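Local atomic coordinates of Endonuclease/exonuclease/phosphatase (Beutenbergia cavernae DSM 12333, PDB entry 4RUW), a protein that is of unknown function but belongs to the endonuclease/exonuclease/phosphatase family, pairing a DNase I-like domain with an Ig-like one. Residues 294-299 with 319-324. Sequence-based numbering, arbitrary orientation.
Sequences RIDYVF and SDHLGV
Asp296 and His321 make the tight end of this contact. ND1 of His321 donates to OD1 of Asp296 at 2.7 Å in a fairly straight bond, reaching the carboxylate oxygen on its syn lone pair. OD1 lies almost exactly in the imidazole plane, while the carboxylate itself is turned nearly perpendicular to the ring, 85° between planes. With CG of His321 anti to the carbonyl carbon (chi1 -72°), the ring is carried toward the strand, and chi2 of -119° turns ND1 to Asp296. Thr278 OG1 also hydrogen-bonds to OD1, which probably helps to hold the carboxylate's rotation. On the looser side of the pair, OD2 of Asp296 takes a weak hydrogen bond from a water whose oxygen lies 2.8 Å from the backbone O of Leu322, to which it also donates. Ile295 brings CD1 obliquely to the ring, 3.8 Å from CE1 of His321.

Farther along, the fit is looser and mostly through valine methyls. CG2 of Val324 rests 3.9 Å from the backbone O of Asp296, and CG1 of Val324 only approaches CG2 of Val298, at 4.5 Å. Thr60 of strand 55-62 touches Val298, whereas Asn62 lies against Asp296 and His321. The contact thus joins strand 296-300 of one central sheet to the first residue of strand 324-330 of the other and the loop before it, with a buried His-carboxylate pair at these strand ends, in the two-sheet sandwich of the DNase I-like fold.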
# COMPACT_ATOMS: atom_id res chain seq x y z
N ARG A 294 -2.59 6.15 -8.77
CA ARG A 294 -2.13 4.92 -8.14
C ARG A 294 -2.63 4.99 -6.71
O ARG A 294 -2.12 5.79 -5.91
CB ARG A 294 -0.61 4.84 -8.20
CG ARG A 294 -0.03 3.55 -7.62
CD ARG A 294 1.46 3.46 -7.85
NE ARG A 294 2.21 4.42 -7.04
CZ ARG A 294 2.78 4.13 -5.87
NH1 ARG A 294 2.67 2.91 -5.35
NH2 ARG A 294 3.46 5.06 -5.21
N ILE A 295 -3.64 4.19 -6.39
CA ILE A 295 -4.32 4.29 -5.10
C ILE A 295 -4.45 2.94 -4.41
O ILE A 295 -5.00 2.86 -3.30
CB ILE A 295 -5.72 4.97 -5.24
CG1 ILE A 295 -6.63 4.17 -6.17
CG2 ILE A 295 -5.58 6.42 -5.70
CD1 ILE A 295 -8.06 4.68 -6.19
N ASP A 296 -3.95 1.88 -5.05
CA ASP A 296 -3.89 0.54 -4.47
C ASP A 296 -2.42 0.28 -4.19
O ASP A 296 -1.59 0.48 -5.07
CB ASP A 296 -4.40 -0.49 -5.47
CG ASP A 296 -5.88 -0.32 -5.79
OD1 ASP A 296 -6.23 0.48 -6.69
OD2 ASP A 296 -6.71 -1.02 -5.17
N TYR A 297 -2.10 -0.15 -2.97
CA TYR A 297 -0.72 -0.22 -2.52
C TYR A 297 -0.40 -1.55 -1.85
O TYR A 297 -1.28 -2.21 -1.27
CB TYR A 297 -0.46 0.85 -1.46
CG TYR A 297 -0.58 2.29 -1.91
CD1 TYR A 297 0.54 3.01 -2.29
CD2 TYR A 297 -1.81 2.94 -1.90
CE1 TYR A 297 0.45 4.33 -2.67
CE2 TYR A 297 -1.91 4.26 -2.28
CZ TYR A 297 -0.78 4.95 -2.66
OH TYR A 297 -0.85 6.28 -3.02
N VAL A 298 0.88 -1.91 -1.87
CA VAL A 298 1.44 -2.91 -0.98
C VAL A 298 2.59 -2.25 -0.23
O VAL A 298 3.59 -1.87 -0.84
CB VAL A 298 1.94 -4.16 -1.74
CG1 VAL A 298 2.57 -5.15 -0.76
CG2 VAL A 298 0.79 -4.80 -2.50
N PHE A 299 2.42 -2.09 1.08
CA PHE A 299 3.47 -1.58 1.96
C PHE A 299 4.09 -2.74 2.72
O PHE A 299 3.39 -3.69 3.08
CB PHE A 299 2.89 -0.56 2.95
CG PHE A 299 2.61 0.78 2.35
CD1 PHE A 299 3.61 1.75 2.29
CD2 PHE A 299 1.35 1.10 1.86
CE1 PHE A 299 3.37 2.99 1.74
CE2 PHE A 299 1.10 2.35 1.31
CZ PHE A 299 2.12 3.29 1.24
N SER A 319 -11.89 -5.75 -13.97
CA SER A 319 -12.31 -4.87 -12.88
C SER A 319 -12.00 -3.43 -13.25
O SER A 319 -11.22 -3.18 -14.17
CB SER A 319 -11.59 -5.23 -11.57
OG SER A 319 -11.88 -4.27 -10.57
N ASP A 320 -12.60 -2.48 -12.54
CA ASP A 320 -12.25 -1.08 -12.77
C ASP A 320 -10.96 -0.65 -12.04
O ASP A 320 -10.52 0.49 -12.21
CB ASP A 320 -13.43 -0.13 -12.48
CG ASP A 320 -13.86 -0.11 -11.03
OD1 ASP A 320 -13.38 -0.94 -10.23
OD2 ASP A 320 -14.69 0.75 -10.70
N HIS A 321 -10.37 -1.55 -11.26
CA HIS A 321 -9.01 -1.37 -10.76
C HIS A 321 -8.13 -2.46 -11.35
O HIS A 321 -8.62 -3.54 -11.67
CB HIS A 321 -8.94 -1.52 -9.23
CG HIS A 321 -9.54 -0.38 -8.47
ND1 HIS A 321 -8.81 0.41 -7.61
CD2 HIS A 321 -10.81 0.09 -8.42
CE1 HIS A 321 -9.60 1.33 -7.07
NE2 HIS A 321 -10.82 1.16 -7.55
N LEU A 322 -6.83 -2.17 -11.43
CA LEU A 322 -5.84 -3.17 -11.78
C LEU A 322 -5.29 -3.83 -10.53
O LEU A 322 -5.08 -3.18 -9.51
CB LEU A 322 -4.68 -2.53 -12.54
CG LEU A 322 -5.01 -1.84 -13.86
CD1 LEU A 322 -3.75 -1.21 -14.44
CD2 LEU A 322 -5.66 -2.80 -14.86
N GLY A 323 -5.02 -5.13 -10.62
CA GLY A 323 -4.31 -5.82 -9.56
C GLY A 323 -2.86 -5.37 -9.50
O GLY A 323 -2.25 -5.06 -10.53
N VAL A 324 -2.31 -5.31 -8.30
CA VAL A 324 -0.90 -4.97 -8.09
C VAL A 324 -0.22 -6.22 -7.56
O VAL A 324 -0.66 -6.80 -6.56
CB VAL A 324 -0.74 -3.81 -7.07
CG1 VAL A 324 0.73 -3.52 -6.81
CG2 VAL A 324 -1.46 -2.56 -7.56
O HOH W 1 -6.74 -3.00 -7.25